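Local coordinates for N-acetylmuramoyl-L-alanine amidase domain-containing protein SAOUHSC_02979 (PDB 5T1Q) that probably hydrolyses amide bonds of bacterial cell-wall peptidoglycan as a secreted staphylococcal enzyme, this chain carrying its glucosaminidase-like and C-terminal CHAP domains, at residues Gln20-Asp25 with Asp244-Pro249; Pro238-Ser243 with Met261-Thr266; His291-His296 with Leu353-Gly358; Val315-Lys320 with Val328-Asn333. All coordinates share one frame; numbering follows the deposited sequence.

Contact 1 (Gln20-Asp25 with Asp244-Pro249)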
loop_
_atom_site.group_PDB
_atom_site.type_symbol
_atom_site.label_atom_id
_atom_site.label_comp_id
_atom_site.label_asym_id
_atom_site.label_seq_id
_atom_site.Cartn_x
_atom_site.Cartn_y
_atom_site.Cartn_z
ATOM N N GLN A 20 9.623 11.128 -0.481
ATOM C CA GLN A 20 9.979 10.283 -1.632
ATOM C C GLN A 20 11.364 9.644 -1.485
ATOM O O GLN A 20 11.759 8.805 -2.313
ATOM C CB GLN A 20 10.000 11.123 -2.913
ATOM C CG GLN A 20 8.652 11.708 -3.322
ATOM C CD GLN A 20 8.697 12.343 -4.693
ATOM O OE1 GLN A 20 9.766 12.500 -5.293
ATOM N NE2 GLN A 20 7.529 12.706 -5.207
ATOM N N SER A 21 12.123 10.083 -0.488
ATOM C CA SER A 21 13.466 9.546 -0.260
ATOM C C SER A 21 13.805 9.596 1.214
ATOM O O SER A 21 13.175 10.325 1.966
ATOM C CB SER A 21 14.514 10.338 -1.061
ATOM O OG SER A 21 14.547 11.698 -0.678
ATOM N N PHE A 22 14.788 8.798 1.620
ATOM C CA PHE A 22 15.230 8.796 3.012
ATOM C C PHE A 22 16.392 9.743 3.155
ATOM O O PHE A 22 17.114 10.001 2.205
ATOM C CB PHE A 22 15.694 7.416 3.469
ATOM C CG PHE A 22 14.620 6.374 3.449
ATOM C CD1 PHE A 22 13.557 6.445 4.329
ATOM C CD2 PHE A 22 14.707 5.284 2.593
ATOM C CE1 PHE A 22 12.582 5.474 4.331
ATOM C CE2 PHE A 22 13.735 4.308 2.602
ATOM C CZ PHE A 22 12.669 4.404 3.468
ATOM N N ASN A 23 16.570 10.249 4.360
ATOM C CA ASN A 23 17.703 11.100 4.680
ATOM C C ASN A 23 18.084 10.792 6.134
ATOM O O ASN A 23 17.676 9.759 6.676
ATOM C CB ASN A 23 17.352 12.578 4.422
ATOM C CG ASN A 23 16.066 13.009 5.113
ATOM O OD1 ASN A 23 15.850 12.731 6.295
ATOM N ND2 ASN A 23 15.204 13.691 4.372
ATOM N N ASN A 24 18.875 11.656 6.759
ATOM C CA ASN A 24 19.247 11.445 8.164
ATOM C C ASN A 24 18.053 11.603 9.137
ATOM O O ASN A 24 18.077 11.035 10.229
ATOM C CB ASN A 24 20.410 12.364 8.556
ATOM C CG ASN A 24 21.693 12.050 7.784
ATOM O OD1 ASN A 24 21.826 10.987 7.172
ATOM N ND2 ASN A 24 22.640 12.977 7.814
ATOM N N ASP A 25 17.007 12.330 8.727
ATOM C CA ASP A 25 15.811 12.551 9.567
ATOM C C ASP A 25 14.713 11.502 9.346
ATOM O O ASP A 25 14.201 10.928 10.304
ATOM C CB ASP A 25 15.239 13.957 9.316
ATOM C CG ASP A 25 16.218 15.079 9.703
ATOM O OD1 ASP A 25 17.158 14.827 10.494
ATOM O OD2 ASP A 25 16.031 16.224 9.227
ATOM N N ASP A 244 14.044 -7.220 -1.328
ATOM C CA ASP A 244 13.754 -7.197 0.092
ATOM C C ASP A 244 14.180 -5.818 0.606
ATOM O O ASP A 244 13.507 -5.236 1.460
ATOM C CB ASP A 244 14.537 -8.295 0.809
ATOM C CG ASP A 244 14.308 -9.674 0.199
ATOM O OD1 ASP A 244 13.250 -9.892 -0.436
ATOM O OD2 ASP A 244 15.194 -10.542 0.357
ATOM N N SER A 245 15.298 -5.310 0.067
ATOM C CA SER A 245 15.833 -3.987 0.435
ATOM C C SER A 245 14.819 -2.860 0.162
ATOM O O SER A 245 13.887 -3.024 -0.644
ATOM C CB SER A 245 17.139 -3.700 -0.318
ATOM O OG SER A 245 16.913 -3.590 -1.720
HETATM N N MSE A 246 15.032 -1.724 0.822
HETATM C CA MSE A 246 14.135 -0.575 0.727
HETATM C C MSE A 246 14.905 0.707 0.560
HETATM O O MSE A 246 15.066 1.457 1.513
HETATM C CB MSE A 246 13.374 -0.550 2.047
HETATM C CG MSE A 246 12.148 0.351 1.977
HETATM SE SE MSE A 246 10.748 -0.482 0.873
HETATM C CE MSE A 246 11.085 -2.378 1.287
ATOM N N PRO A 247 15.392 0.979 -0.646
ATOM C CA PRO A 247 16.172 2.208 -0.882
ATOM C C PRO A 247 15.331 3.504 -0.891
ATOM O O PRO A 247 15.873 4.568 -0.639
ATOM C CB PRO A 247 16.840 1.945 -2.239
ATOM C CG PRO A 247 15.907 1.032 -2.935
ATOM C CD PRO A 247 15.184 0.221 -1.893
ATOM N N TYR A 248 14.030 3.396 -1.165
ATOM C CA TYR A 248 13.108 4.547 -1.162
ATOM C C TYR A 248 11.855 4.181 -0.330
ATOM O O TYR A 248 11.511 3.004 -0.231
ATOM C CB TYR A 248 12.715 4.941 -2.608
ATOM C CG TYR A 248 13.910 5.298 -3.478
ATOM C CD1 TYR A 248 14.476 6.567 -3.423
ATOM C CD2 TYR A 248 14.505 4.350 -4.321
ATOM C CE1 TYR A 248 15.584 6.894 -4.180
ATOM C CE2 TYR A 248 15.624 4.673 -5.096
ATOM C CZ TYR A 248 16.150 5.941 -5.018
ATOM O OH TYR A 248 17.247 6.284 -5.759
ATOM N N PRO A 249 11.182 5.181 0.286
ATOM C CA PRO A 249 9.984 4.896 1.097
ATOM C C PRO A 249 8.944 4.085 0.329
ATOM O O PRO A 249 8.549 4.454 -0.772
ATOM C CB PRO A 249 9.447 6.285 1.425
ATOM C CG PRO A 249 10.647 7.161 1.406
ATOM C CD PRO A 249 11.527 6.618 0.326
HETATM O O HOH W 1 15.994 7.272 -0.366
#
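Phe22 lays its ring against Pro249 where the N-terminal loop 20-25 packs on the loop that leads into helix 253-262 of the CHAP domain. The apolar part is a CH-pi contact: Pro249 CD sits 4.0 Å from the centroid of the Phe22 ring, 13° off the normal and so over the centre of one face. The Phe22 side chain swings beside its own backbone N (chi1 -63°), which brings the ring to Pro249 and alongside the 246-248 backbone. Two carbonyls meet the ring near its plane, Met246 O lying 3.3 Å from Phe22 CE2 and Pro247 O 3.5 Å from Phe22 CD2; both approach its C-H rim.

Closer to Gln20 the packing is of backbone on ring carbons, with Gln20 O 3.4 Å from Pro249 CD. That carbonyl also accepts a hydrogen bond from Thr254 on the helix. Gln20 OE1 accepts from Ala275 N, and the Gln20 side chain touches Cys253, a member of a probable Cys-His-Glu triad, while Ser21 OG bonds Asp274 and Tyr248 OH bonds Ser269 and Leu272.

The polar link between the loops is a water that accepts from Phe22 N at 2.8 Å and donates to Pro247 O at 2.7 Å.

Contact 2 (Pro238-Ser243 with Met261-Thr266)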
loop_
_atom_site.group_PDB
_atom_site.type_symbol
_atom_site.label_atom_id
_atom_site.label_comp_id
_atom_site.label_asym_id
_atom_site.label_seq_id
_atom_site.Cartn_x
_atom_site.Cartn_y
_atom_site.Cartn_z
ATOM N N PRO A 238 2.852 -8.176 -15.229
ATOM C CA PRO A 238 2.235 -7.670 -14.004
ATOM C C PRO A 238 3.273 -7.181 -12.996
ATOM O O PRO A 238 4.428 -7.647 -13.011
ATOM C CB PRO A 238 1.465 -8.884 -13.448
ATOM C CG PRO A 238 2.041 -10.087 -14.135
ATOM C CD PRO A 238 2.574 -9.612 -15.455
ATOM N N PHE A 239 2.876 -6.238 -12.146
ATOM C CA PHE A 239 3.779 -5.739 -11.141
ATOM C C PHE A 239 3.962 -6.760 -10.033
ATOM O O PHE A 239 3.021 -7.442 -9.667
ATOM C CB PHE A 239 3.301 -4.421 -10.525
ATOM C CG PHE A 239 4.230 -3.893 -9.456
ATOM C CD1 PHE A 239 5.461 -3.358 -9.801
ATOM C CD2 PHE A 239 3.890 -3.965 -8.114
ATOM C CE1 PHE A 239 6.337 -2.889 -8.834
ATOM C CE2 PHE A 239 4.755 -3.498 -7.138
ATOM C CZ PHE A 239 5.983 -2.952 -7.501
ATOM N N ARG A 240 5.188 -6.851 -9.529
ATOM C CA ARG A 240 5.535 -7.719 -8.391
ATOM C C ARG A 240 6.692 -7.068 -7.652
ATOM O O ARG A 240 7.581 -6.493 -8.272
ATOM C CB ARG A 240 5.912 -9.156 -8.815
ATOM C CG ARG A 240 4.777 -9.939 -9.461
ATOM C CD ARG A 240 5.032 -11.447 -9.581
ATOM N NE ARG A 240 4.760 -12.218 -8.345
ATOM C CZ ARG A 240 5.665 -12.624 -7.437
ATOM N NH1 ARG A 240 5.262 -13.331 -6.378
ATOM N NH2 ARG A 240 6.965 -12.352 -7.567
ATOM N N GLU A 241 6.648 -7.135 -6.328
ATOM C CA GLU A 241 7.696 -6.583 -5.473
ATOM C C GLU A 241 8.829 -7.598 -5.522
ATOM O O GLU A 241 8.653 -8.762 -5.161
ATOM C CB GLU A 241 7.147 -6.375 -4.056
ATOM C CG GLU A 241 8.052 -5.629 -3.078
ATOM C CD GLU A 241 7.318 -5.191 -1.800
ATOM O OE1 GLU A 241 6.116 -4.817 -1.874
ATOM O OE2 GLU A 241 7.954 -5.182 -0.720
ATOM N N VAL A 242 9.985 -7.158 -6.005
ATOM C CA VAL A 242 11.122 -8.045 -6.216
ATOM C C VAL A 242 12.045 -8.118 -5.004
ATOM O O VAL A 242 12.138 -9.150 -4.330
ATOM C CB VAL A 242 11.949 -7.577 -7.452
ATOM C CG1 VAL A 242 13.095 -8.550 -7.746
ATOM C CG2 VAL A 242 11.049 -7.413 -8.669
ATOM N N SER A 243 12.709 -7.001 -4.732
ATOM C CA SER A 243 13.706 -6.937 -3.679
ATOM C C SER A 243 13.143 -6.942 -2.263
ATOM O O SER A 243 11.947 -6.721 -2.035
ATOM C CB SER A 243 14.576 -5.684 -3.873
ATOM O OG SER A 243 13.795 -4.501 -3.803
HETATM N N MSE A 261 11.785 -1.542 -12.382
HETATM C CA MSE A 261 12.999 -1.727 -13.198
HETATM C C MSE A 261 13.646 -3.061 -12.895
HETATM O O MSE A 261 14.150 -3.734 -13.796
HETATM C CB MSE A 261 14.019 -0.612 -12.973
HETATM C CG MSE A 261 13.610 0.658 -13.717
HETATM SE SE MSE A 261 14.910 2.103 -13.351
HETATM C CE MSE A 261 16.000 1.629 -14.910
ATOM N N LYS A 262 13.658 -3.439 -11.621
ATOM C CA LYS A 262 14.227 -4.735 -11.221
ATOM C C LYS A 262 13.531 -5.949 -11.828
ATOM O O LYS A 262 14.180 -6.948 -12.063
ATOM C CB LYS A 262 14.291 -4.888 -9.704
ATOM C CG LYS A 262 15.628 -4.474 -9.136
ATOM C CD LYS A 262 15.668 -4.570 -7.622
ATOM C CE LYS A 262 17.109 -4.533 -7.127
ATOM N NZ LYS A 262 17.899 -3.424 -7.740
ATOM N N GLN A 263 12.229 -5.867 -12.087
ATOM C CA GLN A 263 11.526 -6.984 -12.718
ATOM C C GLN A 263 12.100 -7.311 -14.089
ATOM O O GLN A 263 11.939 -8.430 -14.580
ATOM C CB GLN A 263 10.042 -6.698 -12.885
ATOM C CG GLN A 263 9.281 -6.511 -11.596
ATOM C CD GLN A 263 7.793 -6.459 -11.843
ATOM O OE1 GLN A 263 7.193 -5.383 -11.841
ATOM N NE2 GLN A 263 7.198 -7.616 -12.131
ATOM N N PHE A 264 12.740 -6.323 -14.719
ATOM C CA PHE A 264 13.337 -6.528 -16.029
ATOM C C PHE A 264 14.867 -6.674 -15.986
ATOM O O PHE A 264 15.533 -6.504 -16.999
ATOM C CB PHE A 264 12.900 -5.413 -16.969
ATOM C CG PHE A 264 11.414 -5.342 -17.150
ATOM C CD1 PHE A 264 10.759 -6.257 -17.968
ATOM C CD2 PHE A 264 10.659 -4.376 -16.485
ATOM C CE1 PHE A 264 9.377 -6.188 -18.138
ATOM C CE2 PHE A 264 9.284 -4.302 -16.658
ATOM C CZ PHE A 264 8.642 -5.206 -17.488
ATOM N N GLY A 265 15.409 -6.979 -14.807
ATOM C CA GLY A 265 16.839 -7.209 -14.642
ATOM C C GLY A 265 17.738 -6.010 -14.829
ATOM O O GLY A 265 18.825 -6.133 -15.392
ATOM N N THR A 266 17.287 -4.842 -14.375
ATOM C CA THR A 266 18.101 -3.640 -14.473
ATOM C C THR A 266 17.908 -2.860 -13.192
ATOM O O THR A 266 16.835 -2.885 -12.590
ATOM C CB THR A 266 17.775 -2.772 -15.719
ATOM O OG1 THR A 266 16.685 -1.883 -15.457
ATOM C CG2 THR A 266 17.463 -3.648 -16.938
#
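Gln263 NE2 donates to Pro238 O at 2.9 Å in a nearly straight bond, 173° at the hydrogen. The donor lies in the carbonyl plane of Pro238 and the acceptor close to the amide plane of Gln263, so the amide reaches Pro238 O within its own plane. The other end of the same amide takes a weak bond, Arg240 N to Gln263 OE1 at 3.4 Å. Gln263 thus uses both amide atoms on one backbone segment, 238-243, which should limit rotation of the group, and Arg260 NH1 adds a further hydrogen bond to OE1.

With its CG beside the backbone N (chi1 -63°) and the chain extended beyond, the Gln263 side chain reaches past Val242 to the backbone of Arg240. Val242 CG2 packs on Gln263 CG at 3.5 Å on the way. At Phe239, Gln263 OE1 comes to 3.4 Å from CD1, with the ring and amide planes 84° apart. Farther along, Ser243 CB rests at 4.1 Å from Lys262 CD in looser packing; Val242 and Ser243 are both poorly ordered.

The contact fastens the loop running from helix 222-225 to helix 253-262 across the C-terminal end of that second helix, where the chain makes a type I turn from Lys262 to Gly265. On the helix side, the Phe239 ring meets that of Tyr256, and beyond the turn Phe264 stacks on His296, in the loop before strand 298-301.

Contact 3 (His291-His296 with Leu353-Gly358)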
loop_
_atom_site.group_PDB
_atom_site.type_symbol
_atom_site.label_atom_id
_atom_site.label_comp_id
_atom_site.label_asym_id
_atom_site.label_seq_id
_atom_site.Cartn_x
_atom_site.Cartn_y
_atom_site.Cartn_z
ATOM N N HIS A 291 17.001 12.882 -23.577
ATOM C CA HIS A 291 15.644 13.323 -23.885
ATOM C C HIS A 291 14.929 12.413 -24.900
ATOM O O HIS A 291 13.782 12.689 -25.282
ATOM C CB HIS A 291 15.658 14.779 -24.384
ATOM C CG HIS A 291 16.077 15.769 -23.343
ATOM N ND1 HIS A 291 15.262 16.130 -22.292
ATOM C CD2 HIS A 291 17.221 16.480 -23.189
ATOM C CE1 HIS A 291 15.884 17.018 -21.535
ATOM N NE2 HIS A 291 17.074 17.248 -22.057
ATOM N N THR A 292 15.589 11.328 -25.332
ATOM C CA THR A 292 14.997 10.380 -26.267
ATOM C C THR A 292 14.175 9.341 -25.492
ATOM O O THR A 292 14.719 8.646 -24.620
ATOM C CB THR A 292 16.076 9.664 -27.096
ATOM O OG1 THR A 292 16.828 10.643 -27.804
ATOM C CG2 THR A 292 15.458 8.691 -28.122
ATOM N N PRO A 293 12.868 9.241 -25.780
ATOM C CA PRO A 293 12.092 8.250 -25.037
ATOM C C PRO A 293 12.625 6.833 -25.251
ATOM O O PRO A 293 13.020 6.475 -26.362
ATOM C CB PRO A 293 10.667 8.423 -25.606
ATOM C CG PRO A 293 10.636 9.836 -26.086
ATOM C CD PRO A 293 11.999 10.025 -26.687
ATOM N N LYS A 294 12.632 6.036 -24.193
ATOM C CA LYS A 294 13.186 4.701 -24.280
ATOM C C LYS A 294 12.444 3.718 -23.398
ATOM O O LYS A 294 12.147 3.987 -22.223
ATOM C CB LYS A 294 14.654 4.756 -23.899
ATOM C CG LYS A 294 15.419 3.464 -24.081
ATOM C CD LYS A 294 16.876 3.709 -23.745
ATOM C CE LYS A 294 17.656 2.426 -23.699
ATOM N NZ LYS A 294 19.081 2.788 -23.463
ATOM N N ARG A 295 12.173 2.561 -23.981
ATOM C CA ARG A 295 11.449 1.494 -23.325
ATOM C C ARG A 295 12.196 1.014 -22.081
ATOM O O ARG A 295 13.395 0.804 -22.123
ATOM C CB ARG A 295 11.248 0.342 -24.313
ATOM C CG ARG A 295 10.389 -0.794 -23.807
ATOM C CD ARG A 295 10.173 -1.823 -24.901
ATOM N NE ARG A 295 9.324 -2.911 -24.434
ATOM C CZ ARG A 295 9.770 -4.072 -23.952
ATOM N NH1 ARG A 295 8.896 -4.995 -23.557
ATOM N NH2 ARG A 295 11.082 -4.332 -23.866
ATOM N N HIS A 296 11.459 0.881 -20.981
ATOM C CA HIS A 296 11.977 0.435 -19.681
ATOM C C HIS A 296 12.987 1.350 -18.999
ATOM O O HIS A 296 13.737 0.930 -18.099
ATOM C CB HIS A 296 12.499 -1.013 -19.733
ATOM C CG HIS A 296 11.442 -2.014 -20.084
ATOM N ND1 HIS A 296 11.735 -3.260 -20.584
ATOM C CD2 HIS A 296 10.090 -1.922 -20.077
ATOM C CE1 HIS A 296 10.612 -3.921 -20.805
ATOM N NE2 HIS A 296 9.598 -3.132 -20.500
ATOM N N LEU A 353 11.020 15.257 -21.510
ATOM C CA LEU A 353 11.347 14.577 -20.274
ATOM C C LEU A 353 12.725 13.931 -20.385
ATOM O O LEU A 353 13.306 13.880 -21.471
ATOM C CB LEU A 353 10.276 13.536 -19.988
ATOM C CG LEU A 353 8.863 14.095 -19.908
ATOM C CD1 LEU A 353 7.865 12.971 -19.742
ATOM C CD2 LEU A 353 8.723 15.103 -18.773
ATOM N N SER A 354 13.265 13.482 -19.243
ATOM C CA SER A 354 14.553 12.789 -19.194
ATOM C C SER A 354 14.334 11.323 -18.955
ATOM O O SER A 354 13.504 10.949 -18.128
ATOM C CB SER A 354 15.437 13.335 -18.086
ATOM O OG SER A 354 15.875 14.605 -18.407
ATOM N N TYR A 355 15.079 10.501 -19.687
ATOM C CA TYR A 355 14.989 9.038 -19.601
ATOM C C TYR A 355 16.301 8.462 -19.099
ATOM O O TYR A 355 17.339 8.705 -19.688
ATOM C CB TYR A 355 14.640 8.475 -20.958
ATOM C CG TYR A 355 13.325 9.039 -21.452
ATOM C CD1 TYR A 355 13.280 10.270 -22.131
ATOM C CD2 TYR A 355 12.122 8.388 -21.187
ATOM C CE1 TYR A 355 12.069 10.824 -22.534
ATOM C CE2 TYR A 355 10.916 8.928 -21.599
ATOM C CZ TYR A 355 10.895 10.152 -22.263
ATOM O OH TYR A 355 9.709 10.682 -22.688
ATOM N N ILE A 356 16.245 7.714 -17.999
ATOM C CA ILE A 356 17.431 7.101 -17.416
ATOM C C ILE A 356 17.451 5.618 -17.738
ATOM O O ILE A 356 16.521 4.885 -17.374
ATOM C CB ILE A 356 17.433 7.252 -15.877
ATOM C CG1 ILE A 356 17.302 8.727 -15.464
ATOM C CG2 ILE A 356 18.705 6.650 -15.274
ATOM C CD1 ILE A 356 16.980 8.925 -13.991
ATOM N N THR A 357 18.496 5.159 -18.413
ATOM C CA THR A 357 18.657 3.731 -18.668
ATOM C C THR A 357 19.342 3.138 -17.454
ATOM O O THR A 357 20.380 3.628 -17.050
ATOM C CB THR A 357 19.502 3.478 -19.927
ATOM O OG1 THR A 357 18.834 4.061 -21.054
ATOM C CG2 THR A 357 19.716 1.967 -20.187
ATOM N N GLY A 358 18.750 2.107 -16.849
ATOM C CA GLY A 358 19.358 1.451 -15.673
ATOM C C GLY A 358 20.533 0.559 -16.058
ATOM O O GLY A 358 20.716 0.244 -17.224
HETATM O O HOH W 2 16.443 0.801 -18.237
#
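Tyr355 CG lies beside its own backbone N (chi1 -59°), and this turns the ring from strand 354-357 to Pro293 in the loop 291-296, which joins strands 288-290 and 298-301 of the CHAP-domain sheet. Lys294 instead runs fully extended from a CG anti to its N (chi1 -174°), which carries its amine along to Thr357.

The ring forms the middle of the contact. Pro293 CA stands 3.5 Å from the Tyr355 ring centroid, over its centre and 7° off the normal, a close CH-pi arrangement. Thr292 O comes to 3.3 Å from Tyr355 CD1, and Pro293 CG lies 3.6 Å from Tyr355 OH. That hydroxyl is hydrogen-bonded to Ala350 O, which anchors the far end of the ring.

Polar bonds hold both ends of the loop. Lys294 NZ donates to Thr357 OG1 at 2.7 Å, the two side chains meeting at about a right angle. Beyond it a water donates to His296 O and accepts from Gly358 N. Ser354 OG, at the other end, bonds Asn279, a ligand of a sodium ion.

There His291 ND1 gives a bent bond to Leu353 O at 3.1 Å, arriving well above the carbonyl plane, and His291 CA adds a CA-H...O contact to the same oxygen at 3.4 Å.

Contact 4 (Val315-Lys320 with Val328-Asn333)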
loop_
_atom_site.group_PDB
_atom_site.type_symbol
_atom_site.label_atom_id
_atom_site.label_comp_id
_atom_site.label_asym_id
_atom_site.label_seq_id
_atom_site.Cartn_x
_atom_site.Cartn_y
_atom_site.Cartn_z
ATOM N N VAL A 315 8.593 10.721 -10.955
ATOM C CA VAL A 315 9.304 9.721 -11.722
ATOM C C VAL A 315 8.349 8.555 -12.017
ATOM O O VAL A 315 7.519 8.177 -11.184
ATOM C CB VAL A 315 10.645 9.301 -11.057
ATOM C CG1 VAL A 315 10.425 8.560 -9.740
ATOM C CG2 VAL A 315 11.476 8.458 -11.994
ATOM N N ALA A 316 8.467 8.003 -13.220
ATOM C CA ALA A 316 7.615 6.914 -13.689
ATOM C C ALA A 316 8.435 5.951 -14.514
ATOM O O ALA A 316 9.600 6.225 -14.811
ATOM C CB ALA A 316 6.466 7.463 -14.514
ATOM N N PHE A 317 7.841 4.815 -14.859
ATOM C CA PHE A 317 8.511 3.780 -15.638
ATOM C C PHE A 317 7.924 3.723 -17.043
ATOM O O PHE A 317 6.707 3.679 -17.194
ATOM C CB PHE A 317 8.342 2.429 -14.931
ATOM C CG PHE A 317 8.981 1.273 -15.659
ATOM C CD1 PHE A 317 10.329 1.016 -15.519
ATOM C CD2 PHE A 317 8.235 0.449 -16.485
ATOM C CE1 PHE A 317 10.936 -0.044 -16.184
ATOM C CE2 PHE A 317 8.834 -0.607 -17.170
ATOM C CZ PHE A 317 10.188 -0.857 -17.008
ATOM N N VAL A 318 8.775 3.728 -18.069
ATOM C CA VAL A 318 8.313 3.658 -19.454
ATOM C C VAL A 318 7.966 2.201 -19.842
ATOM O O VAL A 318 8.860 1.368 -20.016
ATOM C CB VAL A 318 9.367 4.195 -20.440
ATOM C CG1 VAL A 318 8.863 4.117 -21.881
ATOM C CG2 VAL A 318 9.747 5.620 -20.093
ATOM N N GLU A 319 6.670 1.904 -19.966
ATOM C CA GLU A 319 6.219 0.569 -20.368
ATOM C C GLU A 319 6.337 0.380 -21.883
ATOM O O GLU A 319 6.625 -0.710 -22.357
ATOM C CB GLU A 319 4.762 0.335 -19.975
ATOM C CG GLU A 319 4.464 0.402 -18.487
ATOM C CD GLU A 319 4.987 -0.783 -17.679
ATOM O OE1 GLU A 319 5.469 -1.789 -18.269
ATOM O OE2 GLU A 319 4.884 -0.720 -16.430
ATOM N N LYS A 320 6.107 1.444 -22.635
ATOM C CA LYS A 320 6.127 1.366 -24.094
ATOM C C LYS A 320 6.409 2.709 -24.728
ATOM O O LYS A 320 6.028 3.746 -24.200
ATOM C CB LYS A 320 4.754 0.888 -24.584
ATOM C CG LYS A 320 4.640 0.670 -26.084
ATOM C CD LYS A 320 3.230 0.231 -26.462
ATOM C CE LYS A 320 3.079 0.049 -27.957
ATOM N NZ LYS A 320 1.694 -0.385 -28.238
ATOM N N VAL A 328 3.849 5.222 -22.953
ATOM C CA VAL A 328 2.935 4.657 -21.978
ATOM C C VAL A 328 3.783 4.468 -20.729
ATOM O O VAL A 328 4.841 3.812 -20.783
ATOM C CB VAL A 328 2.387 3.301 -22.412
ATOM C CG1 VAL A 328 1.425 2.762 -21.359
ATOM C CG2 VAL A 328 1.703 3.413 -23.768
ATOM N N ILE A 329 3.329 5.040 -19.611
ATOM C CA ILE A 329 4.060 4.971 -18.366
ATOM C C ILE A 329 3.221 4.360 -17.251
ATOM O O ILE A 329 1.998 4.424 -17.299
ATOM C CB ILE A 329 4.530 6.373 -17.894
ATOM C CG1 ILE A 329 3.350 7.318 -17.652
ATOM C CG2 ILE A 329 5.459 6.985 -18.919
ATOM C CD1 ILE A 329 3.712 8.651 -17.027
ATOM N N SER A 330 3.900 3.780 -16.256
ATOM C CA SER A 330 3.257 3.270 -15.064
ATOM C C SER A 330 3.913 4.011 -13.879
ATOM O O SER A 330 5.096 4.400 -13.925
ATOM C CB SER A 330 3.363 1.740 -14.948
ATOM O OG SER A 330 4.701 1.307 -14.796
ATOM N N GLU A 331 3.153 4.190 -12.815
ATOM C CA GLU A 331 3.608 4.994 -11.689
ATOM C C GLU A 331 2.761 4.673 -10.470
ATOM O O GLU A 331 1.771 3.969 -10.588
ATOM C CB GLU A 331 3.460 6.469 -12.068
ATOM C CG GLU A 331 2.047 6.795 -12.536
ATOM C CD GLU A 331 1.921 8.074 -13.331
ATOM O OE1 GLU A 331 2.864 8.902 -13.344
ATOM O OE2 GLU A 331 0.842 8.264 -13.950
ATOM N N SER A 332 3.165 5.177 -9.306
ATOM C CA SER A 332 2.429 4.953 -8.078
ATOM C C SER A 332 2.085 6.273 -7.417
ATOM O O SER A 332 2.751 7.281 -7.630
ATOM C CB SER A 332 3.264 4.133 -7.095
ATOM O OG SER A 332 4.424 4.870 -6.692
ATOM N N ASN A 333 1.038 6.224 -6.603
ATOM C CA ASN A 333 0.549 7.334 -5.802
ATOM C C ASN A 333 0.195 8.655 -6.509
ATOM O O ASN A 333 0.329 9.717 -5.915
ATOM C CB ASN A 333 1.446 7.534 -4.554
ATOM C CG ASN A 333 1.229 6.434 -3.499
ATOM O OD1 ASN A 333 1.061 5.257 -3.827
ATOM N ND2 ASN A 333 1.214 6.814 -2.244
HETATM O O HOH W 3 6.244 5.994 -10.025
#
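An antiparallel beta hairpin of the CHAP domain, strands 314-321 and 327-332, carries a classic beta bulge and holds Glu331 of a probable Cys-His-Glu triad. Phe317 and Ser330 form a hydrogen-bonded pair, Phe317 N to Ser330 O at 2.9 Å and Ser330 N to Phe317 O at 3.0 Å. Val318 and Ile329 follow as a non-hydrogen-bonded pair. At the bulge Glu319 and Lys320 both face Val328, whose O accepts from Glu319 N at 2.8 Å and from Lys320 N at 3.3 Å. Val328 N closes the pair by donating to Lys320 O at 2.9 Å.

Also at the bulge, the Glu319 side chain points across to the other strand. Bent at chi2 (-72°), it brings OE2 to 2.6 Å from Ser330 OG, which donates to the anti side of the carboxylate, 17° out of its plane. Glu319 also pairs with Arg260, and Tyr256 OH bonds Ser330 OG, so helix 253-262 meets this buried polar cluster twice. Ala316 CB packs on Ile329 CD1 at 3.9 Å and on Glu331 CB at 4.0 Å.

Glu331 has OE1 on His314 NE2 and OE2 on Arg343; with Cys253, this is consistent with the Cys-His-Glu site of a papain-like CHAP hydrolase.

Contacts 2, 3 and 4 all belong to the CHAP domain and touch one another; their centres lie 11 to 17 Å apart. Contacts 3 and 4 both reach the same mixed sheet and are joined by a probable hydrogen bond from His296 N to Val318 O. Contact 2 reaches them from helix 253-262, Met261 and Phe264 packing on Phe317 of contact 4, Phe264 on His296 and Met261 on Gly358 of contact 3. Contact 1, its centre about 18 Å from that of contact 2, brings residues 20-25 onto the loop continuing from 238-243. Along the chain, contacts 1 and 2 interleave, then contact 3 encloses contact 4. The N-terminal loop packs near the start of helix 253-262, at the cysteine of the probable Cys-His-Glu triad.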